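Local coordinates for protein S-adenosylmethionine-dependent methyltransferase (Clostridium acetobutylicum, PDB 1Y8C) that probably transfers a methyl group from S-adenosylmethionine to an acceptor molecule, at residues Ser24-Glu29 against Asp221-Tyr226; Asp39-Leu44 against Gly49-Asn54; Asn54-Phe59 against Leu84-Ala89; Trp63-Ser68 against Ser94-Asn99. One frame throughout, in Å; residues are numbered along the deposited sequence.

In the fold
All four contacts tie loops, helices or strand ends to one seven-stranded mixed sheet. Interactions 1, 2 and 4 are buried, whereas interaction 3 lies partly at the surface, with Pro-57 exposed. Interactions 2 and 3 both use helix 52-55 and share Asn-54, whose ND2 also hydrogen-bonds Ser-24 OG of interaction 1. Strand 61-65, which carries interaction 4, runs between strand 40-44 of interaction 2 and strand 87-89 of interaction 3. Interaction 1 sits at the other end of the sheet, its centre about 23 Å from that of interaction 4. Chemically, interaction 2 alone has a hydrogen bond across its segments; interactions 1, 3 and 4 rest on apolar and ring contacts.

Interaction 1 of 4, residues Ser24-Glu29 against Asp221-Tyr226; sequences SDFIIE and DKVDCY
Phe-26 and Tyr-226 bury most of the surface here, the Phe-26 ring lying flat against the Tyr-226 backbone. The Tyr-226 carbonyl carbon sits over the ring centre, 3.5 Å above the plane, and its O is 3.6 Å from Phe-26 CD1 over the same face. The phenylalanine ring swings away from its own backbone nitrogen (chi1 175°), which carries it out from helix 20-32. The two side chains cross at about a right angle, and Phe-26 CD2 comes obliquely to Tyr-226 CD2 at 3.7 Å. Beyond the carbonyl, Val-223 CG2 approaches Phe-26 CZ obliquely at 3.9 Å. Ile-27 runs alongside the tyrosine, its CD1 4.2 Å from Tyr-226 CE2. Past these contacts the tyrosine ring stacks with Trp-23, and its OH hydrogen-bonds Asp-141 OD2, which fixes the far end of the side chain. Helix 20-32 thus packs on Val-223 near the end of strand 217-224 and on Tyr-226 in the loop beyond it. That strand is outermost at this end of the sheet, paired antiparallel with strand 237-244; the strand order 3-2-1-4-5-7-6 with this antiparallel end is that of the Rossmann-like class I AdoMet-dependent methyltransferase fold.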
loop_
_atom_site.group_PDB
_atom_site.type_symbol
_atom_site.label_atom_id
_atom_site.label_comp_id
_atom_site.label_asym_id
_atom_site.label_seq_id
_atom_site.Cartn_x
_atom_site.Cartn_y
_atom_site.Cartn_z
ATOM N N SER A 24 -2.432 4.703 -10.334
ATOM C CA SER A 24 -3.112 5.972 -10.127
ATOM C C SER A 24 -4.208 6.177 -11.174
ATOM O O SER A 24 -5.326 6.547 -10.829
ATOM C CB SER A 24 -2.114 7.145 -10.116
ATOM O OG SER A 24 -1.208 7.089 -11.194
ATOM N N ASP A 25 -3.910 5.914 -12.444
ATOM C CA ASP A 25 -4.923 6.083 -13.492
ATOM C C ASP A 25 -6.103 5.164 -13.229
ATOM O O ASP A 25 -7.259 5.580 -13.345
ATOM C CB ASP A 25 -4.346 5.777 -14.873
ATOM C CG ASP A 25 -3.266 6.766 -15.282
ATOM O OD1 ASP A 25 -2.972 7.697 -14.480
ATOM O OD2 ASP A 25 -2.711 6.617 -16.397
ATOM N N PHE A 26 -5.817 3.911 -12.886
ATOM C CA PHE A 26 -6.888 2.971 -12.603
ATOM C C PHE A 26 -7.757 3.530 -11.482
ATOM O O PHE A 26 -8.986 3.445 -11.541
ATOM C CB PHE A 26 -6.344 1.614 -12.156
ATOM C CG PHE A 26 -7.427 0.642 -11.747
ATOM C CD1 PHE A 26 -8.189 -0.018 -12.707
ATOM C CD2 PHE A 26 -7.681 0.386 -10.407
ATOM C CE1 PHE A 26 -9.196 -0.916 -12.341
ATOM C CE2 PHE A 26 -8.690 -0.510 -10.022
ATOM C CZ PHE A 26 -9.443 -1.165 -10.995
ATOM N N ILE A 27 -7.120 4.098 -10.462
ATOM C CA ILE A 27 -7.864 4.631 -9.335
ATOM C C ILE A 27 -8.716 5.818 -9.737
ATOM O O ILE A 27 -9.884 5.904 -9.359
ATOM C CB ILE A 27 -6.937 5.053 -8.191
ATOM C CG1 ILE A 27 -6.128 3.849 -7.704
ATOM C CG2 ILE A 27 -7.764 5.599 -7.039
ATOM C CD1 ILE A 27 -4.951 4.218 -6.832
ATOM N N ILE A 28 -8.138 6.738 -10.496
ATOM C CA ILE A 28 -8.889 7.901 -10.937
ATOM C C ILE A 28 -10.101 7.427 -11.741
ATOM O O ILE A 28 -11.222 7.900 -11.547
ATOM C CB ILE A 28 -8.040 8.816 -11.839
ATOM C CG1 ILE A 28 -6.836 9.339 -11.075
ATOM C CG2 ILE A 28 -8.890 9.986 -12.320
ATOM C CD1 ILE A 28 -7.227 10.201 -9.893
ATOM N N GLU A 29 -9.853 6.479 -12.638
ATOM C CA GLU A 29 -10.890 5.925 -13.496
ATOM C C GLU A 29 -12.068 5.416 -12.675
ATOM O O GLU A 29 -13.235 5.707 -12.962
ATOM C CB GLU A 29 -10.300 4.789 -14.336
ATOM C CG GLU A 29 -11.266 4.113 -15.298
ATOM C CD GLU A 29 -10.694 2.817 -15.877
ATOM O OE1 GLU A 29 -11.381 2.176 -16.717
ATOM O OE2 GLU A 29 -9.556 2.438 -15.486
ATOM N N ASP A 221 -16.177 -3.706 -5.831
ATOM C CA ASP A 221 -15.472 -4.425 -6.861
ATOM C C ASP A 221 -14.231 -5.064 -6.282
ATOM O O ASP A 221 -13.618 -4.530 -5.364
ATOM C CB ASP A 221 -15.094 -3.495 -8.014
ATOM C CG ASP A 221 -15.177 -4.188 -9.376
ATOM O OD1 ASP A 221 -14.846 -5.396 -9.459
ATOM O OD2 ASP A 221 -15.559 -3.518 -10.362
ATOM N N LYS A 222 -13.890 -6.225 -6.830
ATOM C CA LYS A 222 -12.728 -6.998 -6.425
ATOM C C LYS A 222 -12.040 -7.459 -7.708
ATOM O O LYS A 222 -12.474 -8.424 -8.343
ATOM C CB LYS A 222 -13.160 -8.210 -5.603
ATOM C CG LYS A 222 -11.984 -9.025 -5.110
ATOM C CD LYS A 222 -12.383 -10.129 -4.142
ATOM C CE LYS A 222 -13.285 -11.180 -4.788
ATOM N NZ LYS A 222 -13.510 -12.352 -3.881
ATOM N N VAL A 223 -10.966 -6.768 -8.082
ATOM C CA VAL A 223 -10.243 -7.098 -9.303
ATOM C C VAL A 223 -8.806 -7.575 -9.100
ATOM O O VAL A 223 -8.298 -7.647 -7.977
ATOM C CB VAL A 223 -10.198 -5.896 -10.245
ATOM C CG1 VAL A 223 -11.605 -5.392 -10.501
ATOM C CG2 VAL A 223 -9.307 -4.799 -9.648
ATOM N N ASP A 224 -8.155 -7.882 -10.218
ATOM C CA ASP A 224 -6.781 -8.357 -10.219
ATOM C C ASP A 224 -5.795 -7.225 -10.466
ATOM O O ASP A 224 -5.800 -6.591 -11.516
ATOM C CB ASP A 224 -6.591 -9.425 -11.296
ATOM C CG ASP A 224 -5.241 -10.115 -11.206
ATOM O OD1 ASP A 224 -4.199 -9.419 -11.126
ATOM O OD2 ASP A 224 -5.219 -11.368 -11.234
ATOM N N CYS A 225 -4.949 -6.990 -9.476
ATOM C CA CYS A 225 -3.923 -5.971 -9.541
ATOM C C CYS A 225 -4.221 -4.736 -10.388
ATOM O O CYS A 225 -3.678 -4.573 -11.479
ATOM C CB CYS A 225 -2.628 -6.608 -10.014
ATOM S SG CYS A 225 -1.192 -5.555 -9.812
ATOM N N TYR A 226 -5.077 -3.868 -9.854
ATOM C CA TYR A 226 -5.475 -2.604 -10.478
ATOM C C TYR A 226 -5.827 -2.644 -11.974
ATOM O O TYR A 226 -5.208 -1.977 -12.799
ATOM C CB TYR A 226 -4.390 -1.544 -10.220
ATOM C CG TYR A 226 -4.166 -1.249 -8.749
ATOM C CD1 TYR A 226 -3.369 -2.086 -7.959
ATOM C CD2 TYR A 226 -4.797 -0.166 -8.132
ATOM C CE1 TYR A 226 -3.210 -1.854 -6.590
ATOM C CE2 TYR A 226 -4.652 0.073 -6.766
ATOM C CZ TYR A 226 -3.864 -0.771 -5.996
ATOM O OH TYR A 226 -3.767 -0.548 -4.635
#

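Interaction 2 of 4, residues Asp39-Leu44 against Gly49-Asn54; sequences DDYLDL and GNLTEN
Thr-52 OG1 donates a hydrogen bond to Asp-43 OD2, 2.8 Å away, the one polar link between strand 40-44 and the start of helix 52-55. The carboxylate receives it on the anti lone pair of OD2, the side turned away from OD1. Asp-43 has CG trans to its main-chain nitrogen (chi1 -180°), which extends the carboxylate from the strand toward the helix. On the other branch of the threonine, the methyl CG2 packs obliquely on Tyr-41 CE2 at 4.0 Å, so a single side chain serves a carboxylate with its hydroxyl and a ring with its methyl. Leu-51 adds a looser touch, its CD2 4.3 Å from Tyr-41 OH.

The second shell fixes both strand residues. Asp-43 OD1 and Tyr-41 OH each form a hydrogen bond with Thr-106 OG1 on the neighbouring strand 104-107, joining the polar ends of the two side chains through one hydroxyl. The Tyr-41 ring also meets Phe-59, their planes at about 30°. In the backbone, Glu-53 N bonds to Gly-49 O, starting the helical turn that presents Thr-52. This is the first strand-loop-helix passage of a beta-alpha-beta unit, where class I methyltransferases usually have their glycine-rich AdoMet-binding loop.

Each Asp-43 oxygen thus has a hydroxyl partner, OD2 from the helix and OD1 from strand 104-107. Two hydroxyls facing a buried carboxylate would help to offset its charge while holding its plane steady between helix and sheet.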
loop_
_atom_site.group_PDB
_atom_site.type_symbol
_atom_site.label_atom_id
_atom_site.label_comp_id
_atom_site.label_asym_id
_atom_site.label_seq_id
_atom_site.Cartn_x
_atom_site.Cartn_y
_atom_site.Cartn_z
ATOM N N ASP A 39 -12.754 16.456 -3.834
ATOM C CA ASP A 39 -12.433 17.440 -2.821
ATOM C C ASP A 39 -11.353 16.997 -1.854
ATOM O O ASP A 39 -10.321 17.658 -1.736
ATOM C CB ASP A 39 -13.676 17.828 -2.032
ATOM C CG ASP A 39 -14.578 18.757 -2.809
ATOM O OD1 ASP A 39 -14.044 19.670 -3.478
ATOM O OD2 ASP A 39 -15.819 18.591 -2.747
ATOM N N ASP A 40 -11.578 15.878 -1.169
ATOM C CA ASP A 40 -10.620 15.406 -0.179
ATOM C C ASP A 40 -10.073 13.998 -0.374
ATOM O O ASP A 40 -10.815 13.018 -0.505
ATOM C CB ASP A 40 -11.238 15.563 1.207
ATOM C CG ASP A 40 -11.561 17.005 1.518
ATOM O OD1 ASP A 40 -10.608 17.804 1.701
ATOM O OD2 ASP A 40 -12.765 17.355 1.557
ATOM N N TYR A 41 -8.744 13.929 -0.370
ATOM C CA TYR A 41 -7.998 12.694 -0.571
ATOM C C TYR A 41 -7.018 12.340 0.556
ATOM O O TYR A 41 -6.179 13.150 0.951
ATOM C CB TYR A 41 -7.225 12.778 -1.899
ATOM C CG TYR A 41 -6.187 11.685 -2.076
ATOM C CD1 TYR A 41 -6.550 10.330 -2.006
ATOM C CD2 TYR A 41 -4.844 11.997 -2.316
ATOM C CE1 TYR A 41 -5.609 9.318 -2.173
ATOM C CE2 TYR A 41 -3.890 10.990 -2.484
ATOM C CZ TYR A 41 -4.286 9.649 -2.411
ATOM O OH TYR A 41 -3.361 8.644 -2.571
ATOM N N LEU A 42 -7.127 11.109 1.040
ATOM C CA LEU A 42 -6.265 10.588 2.093
ATOM C C LEU A 42 -5.554 9.317 1.633
ATOM O O LEU A 42 -6.185 8.325 1.224
ATOM C CB LEU A 42 -7.083 10.250 3.342
ATOM C CG LEU A 42 -6.347 9.451 4.431
ATOM C CD1 LEU A 42 -5.402 10.376 5.185
ATOM C CD2 LEU A 42 -7.342 8.823 5.390
ATOM N N ASP A 43 -4.235 9.339 1.711
ATOM C CA ASP A 43 -3.463 8.172 1.341
ATOM C C ASP A 43 -2.781 7.634 2.599
ATOM O O ASP A 43 -1.920 8.296 3.177
ATOM C CB ASP A 43 -2.434 8.548 0.282
ATOM C CG ASP A 43 -1.601 7.374 -0.143
ATOM O OD1 ASP A 43 -2.112 6.231 -0.050
ATOM O OD2 ASP A 43 -0.444 7.589 -0.575
ATOM N N LEU A 44 -3.194 6.446 3.031
ATOM C CA LEU A 44 -2.635 5.793 4.217
ATOM C C LEU A 44 -1.426 4.978 3.803
ATOM O O LEU A 44 -1.482 4.263 2.808
ATOM C CB LEU A 44 -3.646 4.829 4.828
ATOM C CG LEU A 44 -4.969 5.391 5.301
ATOM C CD1 LEU A 44 -5.958 4.249 5.508
ATOM C CD2 LEU A 44 -4.750 6.180 6.574
ATOM N N GLY A 49 5.641 8.729 -0.922
ATOM C CA GLY A 49 4.748 9.455 -1.800
ATOM C C GLY A 49 4.766 9.159 -3.283
ATOM O O GLY A 49 4.415 10.027 -4.083
ATOM N N ASN A 50 5.145 7.944 -3.664
ATOM C CA ASN A 50 5.194 7.590 -5.078
ATOM C C ASN A 50 3.825 7.457 -5.711
ATOM O O ASN A 50 3.677 7.544 -6.922
ATOM C CB ASN A 50 5.990 6.300 -5.271
ATOM C CG ASN A 50 7.474 6.530 -5.140
ATOM O OD1 ASN A 50 7.974 7.576 -5.548
ATOM N ND2 ASN A 50 8.191 5.558 -4.587
ATOM N N LEU A 51 2.817 7.268 -4.883
ATOM C CA LEU A 51 1.469 7.120 -5.386
ATOM C C LEU A 51 0.712 8.416 -5.094
ATOM O O LEU A 51 -0.164 8.829 -5.850
ATOM C CB LEU A 51 0.827 5.934 -4.681
ATOM C CG LEU A 51 -0.226 5.092 -5.383
ATOM C CD1 LEU A 51 -0.129 3.674 -4.859
ATOM C CD2 LEU A 51 -1.600 5.659 -5.152
ATOM N N THR A 52 1.083 9.067 -4.000
ATOM C CA THR A 52 0.443 10.306 -3.585
ATOM C C THR A 52 0.662 11.431 -4.593
ATOM O O THR A 52 -0.263 12.194 -4.895
ATOM C CB THR A 52 0.979 10.767 -2.219
ATOM O OG1 THR A 52 1.226 9.620 -1.396
ATOM C CG2 THR A 52 -0.032 11.664 -1.531
ATOM N N GLU A 53 1.885 11.538 -5.109
ATOM C CA GLU A 53 2.212 12.588 -6.071
ATOM C C GLU A 53 1.396 12.469 -7.359
ATOM O O GLU A 53 1.277 13.430 -8.104
ATOM C CB GLU A 53 3.703 12.568 -6.408
ATOM C CG GLU A 53 4.142 11.310 -7.119
ATOM C CD GLU A 53 5.603 11.321 -7.514
ATOM O OE1 GLU A 53 6.129 10.228 -7.822
ATOM O OE2 GLU A 53 6.228 12.405 -7.529
ATOM N N ASN A 54 0.832 11.299 -7.624
ATOM C CA ASN A 54 0.031 11.123 -8.824
ATOM C C ASN A 54 -1.430 11.516 -8.615
ATOM O O ASN A 54 -2.051 12.094 -9.504
ATOM C CB ASN A 54 0.096 9.667 -9.295
ATOM C CG ASN A 54 1.417 9.327 -9.951
ATOM O OD1 ASN A 54 2.427 9.983 -9.704
ATOM N ND2 ASN A 54 1.420 8.291 -10.786
#

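Interaction 3 of 4, residues Asn54-Phe59 against Leu84-Ala89; sequences NLCPKF and LKPRLA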
loop_
_atom_site.group_PDB
_atom_site.type_symbol
_atom_site.label_atom_id
_atom_site.label_comp_id
_atom_site.label_asym_id
_atom_site.label_seq_id
_atom_site.Cartn_x
_atom_site.Cartn_y
_atom_site.Cartn_z
ATOM N N ASN A 54 0.832 11.299 -7.624
ATOM C CA ASN A 54 0.031 11.123 -8.824
ATOM C C ASN A 54 -1.430 11.516 -8.615
ATOM O O ASN A 54 -2.051 12.094 -9.504
ATOM C CB ASN A 54 0.096 9.667 -9.295
ATOM C CG ASN A 54 1.417 9.327 -9.951
ATOM O OD1 ASN A 54 2.427 9.983 -9.704
ATOM N ND2 ASN A 54 1.420 8.291 -10.786
ATOM N N LEU A 55 -1.973 11.204 -7.439
ATOM C CA LEU A 55 -3.375 11.475 -7.116
ATOM C C LEU A 55 -3.607 12.813 -6.423
ATOM O O LEU A 55 -4.659 13.430 -6.583
ATOM C CB LEU A 55 -3.914 10.351 -6.228
ATOM C CG LEU A 55 -3.878 8.942 -6.805
ATOM C CD1 LEU A 55 -3.978 7.927 -5.694
ATOM C CD2 LEU A 55 -5.012 8.778 -7.798
ATOM N N CYS A 56 -2.625 13.249 -5.647
ATOM C CA CYS A 56 -2.722 14.510 -4.927
ATOM C C CYS A 56 -3.133 15.707 -5.805
ATOM O O CYS A 56 -3.988 16.504 -5.411
ATOM C CB CYS A 56 -1.392 14.807 -4.235
ATOM S SG CYS A 56 -1.283 16.479 -3.617
ATOM N N PRO A 57 -2.525 15.856 -7.000
ATOM C CA PRO A 57 -2.877 16.980 -7.881
ATOM C C PRO A 57 -4.301 16.958 -8.431
ATOM O O PRO A 57 -4.785 17.954 -8.973
ATOM C CB PRO A 57 -1.834 16.891 -8.990
ATOM C CG PRO A 57 -1.510 15.440 -9.030
ATOM C CD PRO A 57 -1.402 15.092 -7.570
ATOM N N LYS A 58 -4.981 15.828 -8.297
ATOM C CA LYS A 58 -6.345 15.733 -8.792
ATOM C C LYS A 58 -7.369 16.186 -7.751
ATOM O O LYS A 58 -8.546 16.331 -8.064
ATOM C CB LYS A 58 -6.625 14.300 -9.231
ATOM C CG LYS A 58 -5.745 13.835 -10.383
ATOM C CD LYS A 58 -5.939 14.718 -11.606
ATOM C CE LYS A 58 -5.349 14.095 -12.868
ATOM N NZ LYS A 58 -3.873 13.908 -12.775
ATOM N N PHE A 59 -6.923 16.427 -6.519
ATOM C CA PHE A 59 -7.828 16.866 -5.460
ATOM C C PHE A 59 -7.527 18.264 -4.925
ATOM O O PHE A 59 -6.510 18.873 -5.271
ATOM C CB PHE A 59 -7.793 15.880 -4.294
ATOM C CG PHE A 59 -8.392 14.551 -4.613
ATOM C CD1 PHE A 59 -7.698 13.629 -5.388
ATOM C CD2 PHE A 59 -9.668 14.227 -4.156
ATOM C CE1 PHE A 59 -8.266 12.407 -5.703
ATOM C CE2 PHE A 59 -10.244 13.009 -4.465
ATOM C CZ PHE A 59 -9.544 12.090 -5.243
ATOM N N LEU A 84 3.476 20.838 -4.364
ATOM C CA LEU A 84 2.361 20.154 -3.712
ATOM C C LEU A 84 2.393 20.429 -2.212
ATOM O O LEU A 84 3.463 20.463 -1.604
ATOM C CB LEU A 84 2.472 18.654 -3.955
ATOM C CG LEU A 84 2.460 18.244 -5.426
ATOM C CD1 LEU A 84 2.793 16.761 -5.554
ATOM C CD2 LEU A 84 1.093 18.546 -6.022
ATOM N N LYS A 85 1.223 20.624 -1.615
ATOM C CA LYS A 85 1.155 20.900 -0.188
ATOM C C LYS A 85 0.151 20.029 0.558
ATOM O O LYS A 85 -0.828 20.522 1.099
ATOM C CB LYS A 85 0.832 22.379 0.052
ATOM C CG LYS A 85 1.906 23.343 -0.446
ATOM C CD LYS A 85 1.567 24.810 -0.156
ATOM C CE LYS A 85 1.650 25.148 1.332
ATOM N NZ LYS A 85 1.266 26.571 1.612
ATOM N N PRO A 86 0.358 18.709 0.561
ATOM C CA PRO A 86 -0.588 17.850 1.287
ATOM C C PRO A 86 -0.256 17.819 2.795
ATOM O O PRO A 86 0.910 17.925 3.180
ATOM C CB PRO A 86 -0.399 16.484 0.616
ATOM C CG PRO A 86 1.036 16.510 0.203
ATOM C CD PRO A 86 1.198 17.907 -0.348
ATOM N N ARG A 87 -1.277 17.686 3.641
ATOM C CA ARG A 87 -1.057 17.637 5.085
ATOM C C ARG A 87 -0.471 16.283 5.461
ATOM O O ARG A 87 -1.001 15.243 5.066
ATOM C CB ARG A 87 -2.363 17.818 5.854
ATOM C CG ARG A 87 -3.142 19.083 5.536
ATOM C CD ARG A 87 -2.341 20.341 5.815
ATOM N NE ARG A 87 -3.217 21.501 5.955
ATOM C CZ ARG A 87 -3.722 21.922 7.111
ATOM N NH1 ARG A 87 -3.435 21.283 8.243
ATOM N NH2 ARG A 87 -4.522 22.980 7.133
ATOM N N LEU A 88 0.609 16.282 6.236
ATOM C CA LEU A 88 1.232 15.022 6.630
ATOM C C LEU A 88 0.989 14.663 8.107
ATOM O O LEU A 88 0.738 15.530 8.945
ATOM C CB LEU A 88 2.733 15.099 6.343
ATOM C CG LEU A 88 3.148 15.510 4.922
ATOM C CD1 LEU A 88 4.655 15.608 4.836
ATOM C CD2 LEU A 88 2.628 14.507 3.915
ATOM N N ALA A 89 1.045 13.377 8.421
ATOM C CA ALA A 89 0.856 12.938 9.800
ATOM C C ALA A 89 1.433 11.542 10.010
ATOM O O ALA A 89 1.146 10.618 9.250
ATOM C CB ALA A 89 -0.626 12.965 10.180
#
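Cys-56 SG packs against Leu-84 and Pro-86, where the short 3-10 turn after helix 52-55 meets the loop leading into strand 87-89. In this Rossmann-like sheet that strand is the outermost one at its end, next to strand 61-65. The contact joins the connection from strand 40-44 to 61-65 with the connection from 61-65 to 87-89, two successive beta-alpha links of the sheet.

The contact is wholly apolar between the segments. At its centre the thiol sulfur of Cys-56 lies 4.0 Å from Leu-84 CD2 and 4.3 Å from Pro-86 CB, so one atom touches both residues. Across its CA-CB bond, SG lies opposite the backbone nitrogen (chi1 168°), and this gives the reach.

Backbone bonds shape the first segment: Lys-58 N bonds to Leu-55 O and Phe-59 N to Cys-56 O, the i to i+3 pattern that winds the chain tightly through Pro-57. Farther out, Phe-79 of helix 69-81 touches both Leu-84 and Pro-86, and Thr-62 of strand 61-65 touches Cys-56 and Pro-86. Toward solvent, the exposed Pro-57 adds a looser touch, its CB 4.5 Å from Leu-84 CD2, the methyl already in contact with the cysteine sulfur.

Interaction 4 of 4, residues Trp63-Ser68 against Ser94-Asn99; sequences WAVDLS and SNLNIN
Ile-98 sets its methyl CG2 over one face of the Trp-63 indole, 4.0 Å from the centroid of the six-membered ring and 15° off its normal: a CH-pi contact. The two side chains slide past each other in opposite directions, and the other isoleucine branch brings CD1 to 3.6 Å from Trp-63 CE3. That same CD1 faces Val-65 tip to tip, 3.4 Å from Val-65 CG2, which is close for two methyl groups. With CG1 anti to the carbonyl carbon (chi1 -69°) and the chain extended to CD1, the isoleucine reaches both strand residues.

Trp-63 and Val-65 are two apart on strand 61-65, so both side chains face the same side of the Rossmann-like sheet. The 94-99 chain, part of the connection between strands 87-89 and 104-107, runs alongside the strand in the opposite direction, over that side. Leu-96 makes a lighter touch there, its CD1 4.4 Å from Val-65 CG2, and it also rests on Leu-42 and Leu-44 of the adjacent strand. The indole in turn meets Phe-102, planes at about 75°. Just past the strand, Ser-68 N donates to Asp-66 OD1 at 2.8 Å, closing an Asx turn, and Ser-68 OG then caps Met-71 N at the start of helix 69-81.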
loop_
_atom_site.group_PDB
_atom_site.type_symbol
_atom_site.label_atom_id
_atom_site.label_comp_id
_atom_site.label_asym_id
_atom_site.label_seq_id
_atom_site.Cartn_x
_atom_site.Cartn_y
_atom_site.Cartn_z
ATOM N N TRP A 63 -4.193 14.460 2.392
ATOM C CA TRP A 63 -3.569 14.057 3.639
ATOM C C TRP A 63 -2.806 12.770 3.371
ATOM O O TRP A 63 -3.327 11.845 2.746
ATOM C CB TRP A 63 -4.612 13.812 4.714
ATOM C CG TRP A 63 -5.122 15.042 5.323
ATOM C CD1 TRP A 63 -5.987 15.938 4.769
ATOM C CD2 TRP A 63 -4.815 15.529 6.628
ATOM N NE1 TRP A 63 -6.249 16.957 5.655
ATOM C CE2 TRP A 63 -5.546 16.728 6.805
ATOM C CE3 TRP A 63 -4.006 15.064 7.671
ATOM C CZ2 TRP A 63 -5.474 17.478 7.982
ATOM C CZ3 TRP A 63 -3.936 15.807 8.843
ATOM C CH2 TRP A 63 -4.672 16.999 8.992
ATOM N N ALA A 64 -1.568 12.729 3.844
ATOM C CA ALA A 64 -0.700 11.576 3.672
ATOM C C ALA A 64 -0.250 11.112 5.051
ATOM O O ALA A 64 0.305 11.893 5.825
ATOM C CB ALA A 64 0.503 11.960 2.829
ATOM N N VAL A 65 -0.485 9.839 5.353
ATOM C CA VAL A 65 -0.125 9.281 6.643
ATOM C C VAL A 65 0.773 8.065 6.493
ATOM O O VAL A 65 0.556 7.229 5.626
ATOM C CB VAL A 65 -1.378 8.862 7.411
ATOM C CG1 VAL A 65 -0.996 8.356 8.779
ATOM C CG2 VAL A 65 -2.337 10.036 7.507
ATOM N N ASP A 66 1.788 7.975 7.341
ATOM C CA ASP A 66 2.712 6.848 7.309
ATOM C C ASP A 66 3.383 6.751 8.664
ATOM O O ASP A 66 3.593 7.756 9.324
ATOM C CB ASP A 66 3.762 7.038 6.208
ATOM C CG ASP A 66 4.484 5.737 5.850
ATOM O OD1 ASP A 66 5.291 5.237 6.672
ATOM O OD2 ASP A 66 4.229 5.211 4.743
ATOM N N LEU A 67 3.720 5.539 9.072
ATOM C CA LEU A 67 4.349 5.327 10.363
ATOM C C LEU A 67 5.825 5.706 10.364
ATOM O O LEU A 67 6.366 6.107 11.387
ATOM C CB LEU A 67 4.199 3.864 10.763
ATOM C CG LEU A 67 4.673 3.447 12.154
ATOM C CD1 LEU A 67 3.819 4.114 13.240
ATOM C CD2 LEU A 67 4.566 1.934 12.253
ATOM N N SER A 68 6.472 5.585 9.212
ATOM C CA SER A 68 7.888 5.895 9.110
ATOM C C SER A 68 8.220 7.372 8.998
ATOM O O SER A 68 8.053 7.972 7.934
ATOM C CB SER A 68 8.497 5.177 7.910
ATOM O OG SER A 68 9.872 5.514 7.769
ATOM N N SER A 94 -3.733 1.398 12.248
ATOM C CA SER A 94 -4.674 0.728 13.138
ATOM C C SER A 94 -5.357 1.735 14.049
ATOM O O SER A 94 -6.493 1.535 14.462
ATOM C CB SER A 94 -3.942 -0.313 13.979
ATOM O OG SER A 94 -3.212 -1.208 13.155
ATOM N N ASN A 95 -4.649 2.814 14.368
ATOM C CA ASN A 95 -5.192 3.872 15.224
ATOM C C ASN A 95 -5.193 5.227 14.524
ATOM O O ASN A 95 -4.698 6.218 15.057
ATOM C CB ASN A 95 -4.394 3.974 16.526
ATOM C CG ASN A 95 -4.480 2.713 17.351
ATOM O OD1 ASN A 95 -5.578 2.232 17.653
ATOM N ND2 ASN A 95 -3.325 2.169 17.728
ATOM N N LEU A 96 -5.744 5.253 13.317
ATOM C CA LEU A 96 -5.832 6.475 12.536
ATOM C C LEU A 96 -6.639 7.512 13.331
ATOM O O LEU A 96 -7.778 7.246 13.720
ATOM C CB LEU A 96 -6.521 6.166 11.206
ATOM C CG LEU A 96 -6.752 7.326 10.238
ATOM C CD1 LEU A 96 -5.403 7.893 9.798
ATOM C CD2 LEU A 96 -7.546 6.849 9.032
ATOM N N ASN A 97 -6.040 8.678 13.588
ATOM C CA ASN A 97 -6.702 9.746 14.336
ATOM C C ASN A 97 -6.565 11.087 13.630
ATOM O O ASN A 97 -5.736 11.910 14.000
ATOM C CB ASN A 97 -6.127 9.860 15.758
ATOM C CG ASN A 97 -6.705 11.047 16.546
ATOM O OD1 ASN A 97 -7.923 11.151 16.744
ATOM N ND2 ASN A 97 -5.825 11.935 17.008
ATOM N N ILE A 98 -7.381 11.295 12.603
ATOM C CA ILE A 98 -7.377 12.541 11.853
ATOM C C ILE A 98 -8.808 13.073 11.784
ATOM O O ILE A 98 -9.702 12.415 11.259
ATOM C CB ILE A 98 -6.795 12.320 10.440
ATOM C CG1 ILE A 98 -5.302 12.028 10.565
ATOM C CG2 ILE A 98 -7.017 13.550 9.558
ATOM C CD1 ILE A 98 -4.578 11.927 9.256
ATOM N N ASN A 99 -9.031 14.257 12.339
ATOM C CA ASN A 99 -10.366 14.835 12.341
ATOM C C ASN A 99 -10.701 15.352 10.950
ATOM O O ASN A 99 -10.683 16.558 10.702
ATOM C CB ASN A 99 -10.436 15.974 13.357
ATOM C CG ASN A 99 -9.836 15.593 14.706
ATOM O OD1 ASN A 99 -10.121 14.521 15.250
ATOM N ND2 ASN A 99 -9.004 16.476 15.252
#